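Local coordinates for putative GH105 family protein (PDB 3QWT), which is probably a glycoside hydrolase of family GH105, a group of unsaturated glucuronyl or galacturonyl hydrolases built on an alpha/alpha toroid, although its own substrate is unknown, at residues W133-A138 with L185-Y190; N143-P146 with G152-H155; I181-L184 with Y190-E193. All blocks are in the same frame, centred on the assembly; numbering follows the deposited sequence.

Contact 1: residues W133-A138 with L185-Y190; sequences WLETWA and LNRPEY
Glu-135 on helix 131-143 meets Arg-187 in the turn that leads from helix 170-184 into helix 188-205, a junction between neighbouring helices of the alpha/alpha toroid. The polar part is a single salt bridge, with Glu-135 OE2 at 2.7 Å from Arg-187 NH2. The two side chains cross at about a right angle and the carboxylate and guanidinium planes lie 34° apart; the contact is made through one oxygen and one nitrogen, not as a bidentate pair. Arg-187 reaches this position with its chain extended from CG to NE (chi2 and chi3 both 180°). Its other terminal nitrogen, NH1, donates to Tyr-190 OH at 2.8 Å, and the hydroxyl lies within 1° of the guanidinium plane. Two bonds therefore restrain the rotation of the group, and Tyr-190 OH has a further hydrogen bond to Glu-139 OE2, one helical turn beyond Glu-135. OE1 of Glu-135 forms a long, weak ion pair with Arg-378 of the second subunit.

The apolar contacts lie beside these bonds. Leu-185 CD1 lies over the centre of one guanidinium face, 4.1 Å above its plane, and also touches Glu-135 CG. The CB of Arg-187 covers a face of the Tyr-190 ring. Ala-138 points its methyl group toward that same ring, with Ala-138 CB at 3.7 Å from Tyr-190 CE2.

Contact 2: residues N143-P146 with G152-H155; sequences NEMP and GMQH
Pro-146 and Gln-154 are joined by the one hydrogen bond between 143-146 and 152-155: Gln-154 N donates to Pro-146 O at 3.2 Å, with an N-H...O angle of 158°. The amide nitrogen is tilted 28° from the carbonyl plane. The CB of Gln-154 follows close behind, 3.4 Å from Pro-146 O, while the side chain brings its amide end to Pro-146 CB, with Gln-154 NE2 3.9 Å from it. That course follows from an extended chain with CG anti to the backbone nitrogen (chi1 178°).

The second element of the first shell is a pair of selenomethionines. Met-145 SE and Met-153 SE are 3.8 Å apart, and the side chains cross at about a right angle. Met-145 SE also touches the CG and CE of Met-153, so it rests against the CG-SE-CE part of that extended chain. A bend at chi3 carries the Met-145 methyl elsewhere, with its CE at 3.7 Å from Gln-154 O.

Outside this shell, both ends of the Gln-154 amide are held, OE1 accepting from Gln-164 N and NE2 donating to Glu-161 O, which fixes the amide's rotation beside Pro-146. Met-153 is tied through its backbone N to Gln-197 OE1 on helix 188-205, while on helix 170-184 Thr-174 touches both selenomethionines and Leu-178 supports Met-153. Next to Gln-154, His-155 stacks with Trp-167, and its NE2 is hydrogen-bonded to a glycerol, probably from the crystallisation liquor.

The arrangement is a loop closed by one backbone bond and seated on a helix by a buried hydrophobic patch, part of the long connection between helix 131-143 and strand 165-167 in this alpha/alpha toroid.

Contact 3: residues I181-L184 with Y190-E193; sequences IGKL and YVEE
Ile-181 opens the contact by placing CG2 at the edge of the Tyr-190 ring, near the ring plane, with Ile-181 CG2 and Tyr-190 CE2 4.1 Å apart. This is the close of a helical hairpin, in which the last turn of helix 170-184 packs on the first turn of helix 188-205, two helices of the alpha/alpha toroid joined by a short turn. Ile-181 also touches Leu-134 of helix 131-143 and Ala-119 of helix 114-125, so the residue joins the hairpin to two other helices.

Gly-182 is where the backbones come nearest, its CA 4.7 Å from that of Tyr-190. Gly-182 CA lies 3.5 Å from Tyr-190 CB and equally close to CD2 of the ring, while Gly-182 N sits in the ring plane at its edge. The direction a CB would take from this glycine leads straight into Tyr-190 CB and Val-191 CG2, so the close approach depends on the missing side chain. Its carbonyl is also used: Gly-182 O takes a probable hydrogen bond from Arg-187 N in the Schellman motif that ends the helix, with Asn-186 at positive phi as the C-prime residue.

Lys-183 carries the contact toward the surface. A bend at chi2 (-63°) folds its aliphatic chain across Val-191 at about a right angle, and its CG, CD and CE pass over one methyl, Val-191 CG2. That methyl stands anti to its own carbonyl carbon and reaches the helix backbone as well, with Val-191 CG2 3.8 Å from Lys-183 N.

In the fold
All three contacts lie on one side of the chain's centre. Contacts 1 and 3 lie on helices 131-143, 170-184 and 188-205 and the turn between the last two, and contact 2 in the connection that follows helix 131-143. Contacts 1 and 3 are almost one cluster, their centres 6 Å apart: they share Tyr-190, and Ile-181 of contact 3 packs on Ala-138 of contact 1. Contact 2 is centred about 15 Å from contact 1 and 16 Å from contact 3, meeting the latter where Met-153 touches Glu-193. Along the chain, contact 2 is nested inside the loop closed by contact 1 and precedes contact 3. Local hairpin packing and longer-range closure thus meet at Tyr-190, while contacts 1 and 2 also border the second subunit.

Contact 1: residues W133-A138 with L185-Y190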
# COMPACT_ATOMS: atom_id res chain seq x y z
N TRP A 133 -31.73 12.33 2.94
CA TRP A 133 -32.29 11.86 4.21
C TRP A 133 -31.19 11.34 5.12
O TRP A 133 -31.05 11.79 6.25
CB TRP A 133 -33.34 10.77 4.00
CG TRP A 133 -34.59 11.32 3.43
CD1 TRP A 133 -34.95 11.34 2.12
CD2 TRP A 133 -35.62 11.99 4.15
NE1 TRP A 133 -36.16 11.97 1.98
CE2 TRP A 133 -36.59 12.38 3.21
CE3 TRP A 133 -35.83 12.28 5.49
CZ2 TRP A 133 -37.76 13.05 3.57
CZ3 TRP A 133 -36.99 12.96 5.86
CH2 TRP A 133 -37.94 13.33 4.90
N LEU A 134 -30.41 10.40 4.59
CA LEU A 134 -29.36 9.73 5.34
C LEU A 134 -28.26 10.69 5.77
O LEU A 134 -27.85 10.68 6.94
CB LEU A 134 -28.76 8.58 4.53
CG LEU A 134 -29.72 7.48 4.10
CD1 LEU A 134 -29.04 6.61 3.08
CD2 LEU A 134 -30.18 6.65 5.29
N GLU A 135 -27.80 11.53 4.85
CA GLU A 135 -26.77 12.51 5.18
C GLU A 135 -27.27 13.50 6.22
O GLU A 135 -26.58 13.82 7.17
CB GLU A 135 -26.28 13.29 3.95
CG GLU A 135 -25.57 12.45 2.93
CD GLU A 135 -24.94 13.27 1.83
OE1 GLU A 135 -25.47 14.37 1.52
OE2 GLU A 135 -23.92 12.83 1.27
N THR A 136 -28.48 14.01 6.02
CA THR A 136 -28.95 15.04 6.91
C THR A 136 -29.07 14.55 8.36
O THR A 136 -28.58 15.20 9.28
CB THR A 136 -30.25 15.64 6.44
OG1 THR A 136 -30.08 16.07 5.08
CG2 THR A 136 -30.61 16.82 7.31
N TRP A 137 -29.67 13.37 8.53
CA TRP A 137 -29.94 12.85 9.87
C TRP A 137 -28.68 12.33 10.57
O TRP A 137 -28.51 12.51 11.78
CB TRP A 137 -31.02 11.75 9.83
CG TRP A 137 -32.46 12.27 9.71
CD1 TRP A 137 -33.03 12.86 8.62
CD2 TRP A 137 -33.48 12.20 10.70
NE1 TRP A 137 -34.34 13.16 8.87
CE2 TRP A 137 -34.64 12.77 10.15
CE3 TRP A 137 -33.53 11.69 12.01
CZ2 TRP A 137 -35.83 12.87 10.86
CZ3 TRP A 137 -34.72 11.79 12.72
CH2 TRP A 137 -35.85 12.38 12.14
N ALA A 138 -27.80 11.68 9.82
CA ALA A 138 -26.52 11.26 10.40
C ALA A 138 -25.71 12.50 10.78
O ALA A 138 -25.10 12.54 11.84
CB ALA A 138 -25.73 10.37 9.44
N LEU A 185 -21.80 5.11 3.73
CA LEU A 185 -21.31 6.28 3.01
C LEU A 185 -19.80 6.45 3.10
O LEU A 185 -19.27 7.50 2.76
CB LEU A 185 -22.01 7.56 3.54
CG LEU A 185 -23.53 7.55 3.58
CD1 LEU A 185 -24.02 8.87 4.05
CD2 LEU A 185 -24.14 7.20 2.22
N ASN A 186 -19.10 5.42 3.56
CA ASN A 186 -17.65 5.53 3.80
C ASN A 186 -17.28 6.78 4.58
O ASN A 186 -16.47 7.59 4.12
CB ASN A 186 -16.85 5.49 2.49
CG ASN A 186 -17.01 4.18 1.74
OD1 ASN A 186 -16.83 3.10 2.30
ND2 ASN A 186 -17.36 4.28 0.46
N ARG A 187 -17.88 6.95 5.75
CA ARG A 187 -17.55 8.06 6.62
C ARG A 187 -17.10 7.50 7.97
O ARG A 187 -17.90 7.38 8.90
CB ARG A 187 -18.73 9.02 6.74
CG ARG A 187 -19.08 9.68 5.40
CD ARG A 187 -20.25 10.65 5.50
NE ARG A 187 -20.57 11.26 4.20
CZ ARG A 187 -21.48 12.21 4.01
NH1 ARG A 187 -22.18 12.70 5.05
NH2 ARG A 187 -21.69 12.69 2.80
N PRO A 188 -15.81 7.16 8.07
CA PRO A 188 -15.36 6.43 9.27
C PRO A 188 -15.53 7.24 10.55
O PRO A 188 -15.47 6.63 11.61
CB PRO A 188 -13.86 6.17 9.00
CG PRO A 188 -13.62 6.57 7.57
CD PRO A 188 -14.69 7.55 7.20
N GLU A 189 -15.71 8.56 10.44
CA GLU A 189 -15.97 9.39 11.62
C GLU A 189 -17.24 8.93 12.32
O GLU A 189 -17.31 8.94 13.54
CB GLU A 189 -16.15 10.87 11.28
CG GLU A 189 -14.99 11.49 10.55
CD GLU A 189 -15.01 11.19 9.04
OE1 GLU A 189 -15.82 10.35 8.58
OE2 GLU A 189 -14.20 11.82 8.31
N TYR A 190 -18.26 8.58 11.53
CA TYR A 190 -19.54 8.15 12.09
C TYR A 190 -19.34 6.89 12.91
O TYR A 190 -19.92 6.72 13.98
CB TYR A 190 -20.57 7.85 11.00
CG TYR A 190 -21.01 9.02 10.16
CD1 TYR A 190 -20.56 10.32 10.43
CD2 TYR A 190 -21.89 8.83 9.10
CE1 TYR A 190 -20.97 11.40 9.63
CE2 TYR A 190 -22.29 9.89 8.30
CZ TYR A 190 -21.85 11.17 8.57
OH TYR A 190 -22.29 12.19 7.77

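Contact 2: residues N143-P146 with G152-H155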
# COMPACT_ATOMS: atom_id res chain seq x y z
N ASN A 143 -23.50 16.22 14.95
CA ASN A 143 -23.11 17.60 15.25
C ASN A 143 -24.11 18.48 15.99
O ASN A 143 -23.72 19.50 16.54
CB ASN A 143 -22.72 18.32 13.96
CG ASN A 143 -21.57 17.66 13.28
OD1 ASN A 143 -20.44 17.70 13.78
ND2 ASN A 143 -21.83 17.02 12.15
N GLU A 144 -25.39 18.09 15.99
CA GLU A 144 -26.42 18.91 16.63
C GLU A 144 -27.15 18.20 17.77
O GLU A 144 -27.58 18.85 18.73
CB GLU A 144 -27.42 19.43 15.59
CG GLU A 144 -26.78 20.21 14.46
CD GLU A 144 -27.80 20.95 13.60
OE1 GLU A 144 -27.65 20.93 12.35
OE2 GLU A 144 -28.73 21.56 14.17
N MSE A 145 -27.30 16.89 17.68
CA MSE A 145 -27.97 16.17 18.76
C MSE A 145 -27.32 16.55 20.09
O MSE A 145 -26.10 16.56 20.22
CB MSE A 145 -27.94 14.66 18.52
CG MSE A 145 -28.18 13.78 19.74
SE MSE A 145 -27.83 11.92 19.25
CE MSE A 145 -29.32 11.00 20.16
N PRO A 146 -28.15 16.91 21.08
CA PRO A 146 -27.67 17.30 22.41
C PRO A 146 -26.69 16.24 22.97
O PRO A 146 -26.96 15.05 22.84
CB PRO A 146 -28.96 17.32 23.25
CG PRO A 146 -30.05 17.47 22.31
CD PRO A 146 -29.61 16.85 21.01
N GLY A 152 -21.46 12.16 25.81
CA GLY A 152 -22.41 11.08 25.70
C GLY A 152 -23.64 11.54 24.94
O GLY A 152 -24.05 12.70 25.07
N MSE A 153 -24.21 10.67 24.13
CA MSE A 153 -25.45 11.00 23.45
C MSE A 153 -26.60 11.12 24.44
O MSE A 153 -26.85 10.20 25.23
CB MSE A 153 -25.76 9.97 22.38
CG MSE A 153 -24.81 10.07 21.20
SE MSE A 153 -25.46 9.03 19.72
CE MSE A 153 -24.48 9.90 18.27
N GLN A 154 -27.28 12.26 24.42
CA GLN A 154 -28.36 12.48 25.37
C GLN A 154 -29.62 11.85 24.81
O GLN A 154 -29.96 12.06 23.64
CB GLN A 154 -28.55 13.97 25.61
CG GLN A 154 -29.70 14.30 26.55
CD GLN A 154 -29.70 15.75 26.92
OE1 GLN A 154 -28.73 16.27 27.50
NE2 GLN A 154 -30.78 16.44 26.58
N HIS A 155 -30.30 11.04 25.62
CA HIS A 155 -31.51 10.39 25.14
C HIS A 155 -32.66 11.38 24.99
O HIS A 155 -33.65 11.31 25.74
CB HIS A 155 -31.92 9.21 26.04
CG HIS A 155 -32.97 8.33 25.44
ND1 HIS A 155 -32.68 7.32 24.56
CD2 HIS A 155 -34.32 8.33 25.58
CE1 HIS A 155 -33.80 6.72 24.19
NE2 HIS A 155 -34.81 7.31 24.80

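Contact 3: residues I181-L184 with Y190-E193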
# COMPACT_ATOMS: atom_id res chain seq x y z
N ILE A 181 -24.76 3.76 8.62
CA ILE A 181 -24.62 4.83 7.63
C ILE A 181 -23.16 5.17 7.41
O ILE A 181 -22.74 5.43 6.28
CB ILE A 181 -25.42 6.09 8.05
CG1 ILE A 181 -26.91 5.75 8.12
CG2 ILE A 181 -25.20 7.21 7.05
CD1 ILE A 181 -27.78 6.93 8.43
N GLY A 182 -22.38 5.17 8.49
CA GLY A 182 -20.96 5.48 8.43
C GLY A 182 -20.23 4.50 7.52
O GLY A 182 -19.47 4.89 6.64
N LYS A 183 -20.49 3.22 7.73
CA LYS A 183 -19.96 2.20 6.84
C LYS A 183 -20.47 2.43 5.41
O LYS A 183 -19.69 2.52 4.47
CB LYS A 183 -20.36 0.83 7.35
CG LYS A 183 -19.60 0.41 8.61
CD LYS A 183 -18.09 0.31 8.31
CE LYS A 183 -17.26 -0.05 9.52
NZ LYS A 183 -15.86 -0.38 9.08
N LEU A 184 -21.79 2.59 5.27
CA LEU A 184 -22.42 2.76 3.96
C LEU A 184 -21.86 3.92 3.14
O LEU A 184 -21.49 3.75 1.98
CB LEU A 184 -23.94 2.90 4.11
CG LEU A 184 -24.72 3.13 2.81
CD1 LEU A 184 -24.45 2.02 1.82
CD2 LEU A 184 -26.23 3.25 3.08
N TYR A 190 -18.26 8.58 11.53
CA TYR A 190 -19.54 8.15 12.09
C TYR A 190 -19.34 6.89 12.91
O TYR A 190 -19.92 6.72 13.98
CB TYR A 190 -20.57 7.85 11.00
CG TYR A 190 -21.01 9.02 10.16
CD1 TYR A 190 -20.56 10.32 10.43
CD2 TYR A 190 -21.89 8.83 9.10
CE1 TYR A 190 -20.97 11.40 9.63
CE2 TYR A 190 -22.29 9.89 8.30
CZ TYR A 190 -21.85 11.17 8.57
OH TYR A 190 -22.29 12.19 7.77
N VAL A 191 -18.53 5.99 12.38
CA VAL A 191 -18.28 4.72 13.03
C VAL A 191 -17.45 4.91 14.29
O VAL A 191 -17.67 4.22 15.29
CB VAL A 191 -17.56 3.76 12.09
CG1 VAL A 191 -17.21 2.47 12.82
CG2 VAL A 191 -18.42 3.48 10.86
N GLU A 192 -16.51 5.85 14.25
CA GLU A 192 -15.67 6.14 15.42
C GLU A 192 -16.57 6.69 16.53
O GLU A 192 -16.50 6.27 17.69
CB GLU A 192 -14.53 7.12 15.10
CG GLU A 192 -13.31 6.50 14.43
CD GLU A 192 -12.93 5.13 15.01
OE1 GLU A 192 -13.29 4.11 14.38
OE2 GLU A 192 -12.26 5.04 16.08
N GLU A 193 -17.46 7.61 16.15
CA GLU A 193 -18.40 8.19 17.10
C GLU A 193 -19.24 7.08 17.71
O GLU A 193 -19.48 7.04 18.92
CB GLU A 193 -19.29 9.20 16.39
CG GLU A 193 -20.41 9.75 17.26
CD GLU A 193 -19.90 10.55 18.47
OE1 GLU A 193 -20.68 10.75 19.43
OE2 GLU A 193 -18.74 11.01 18.45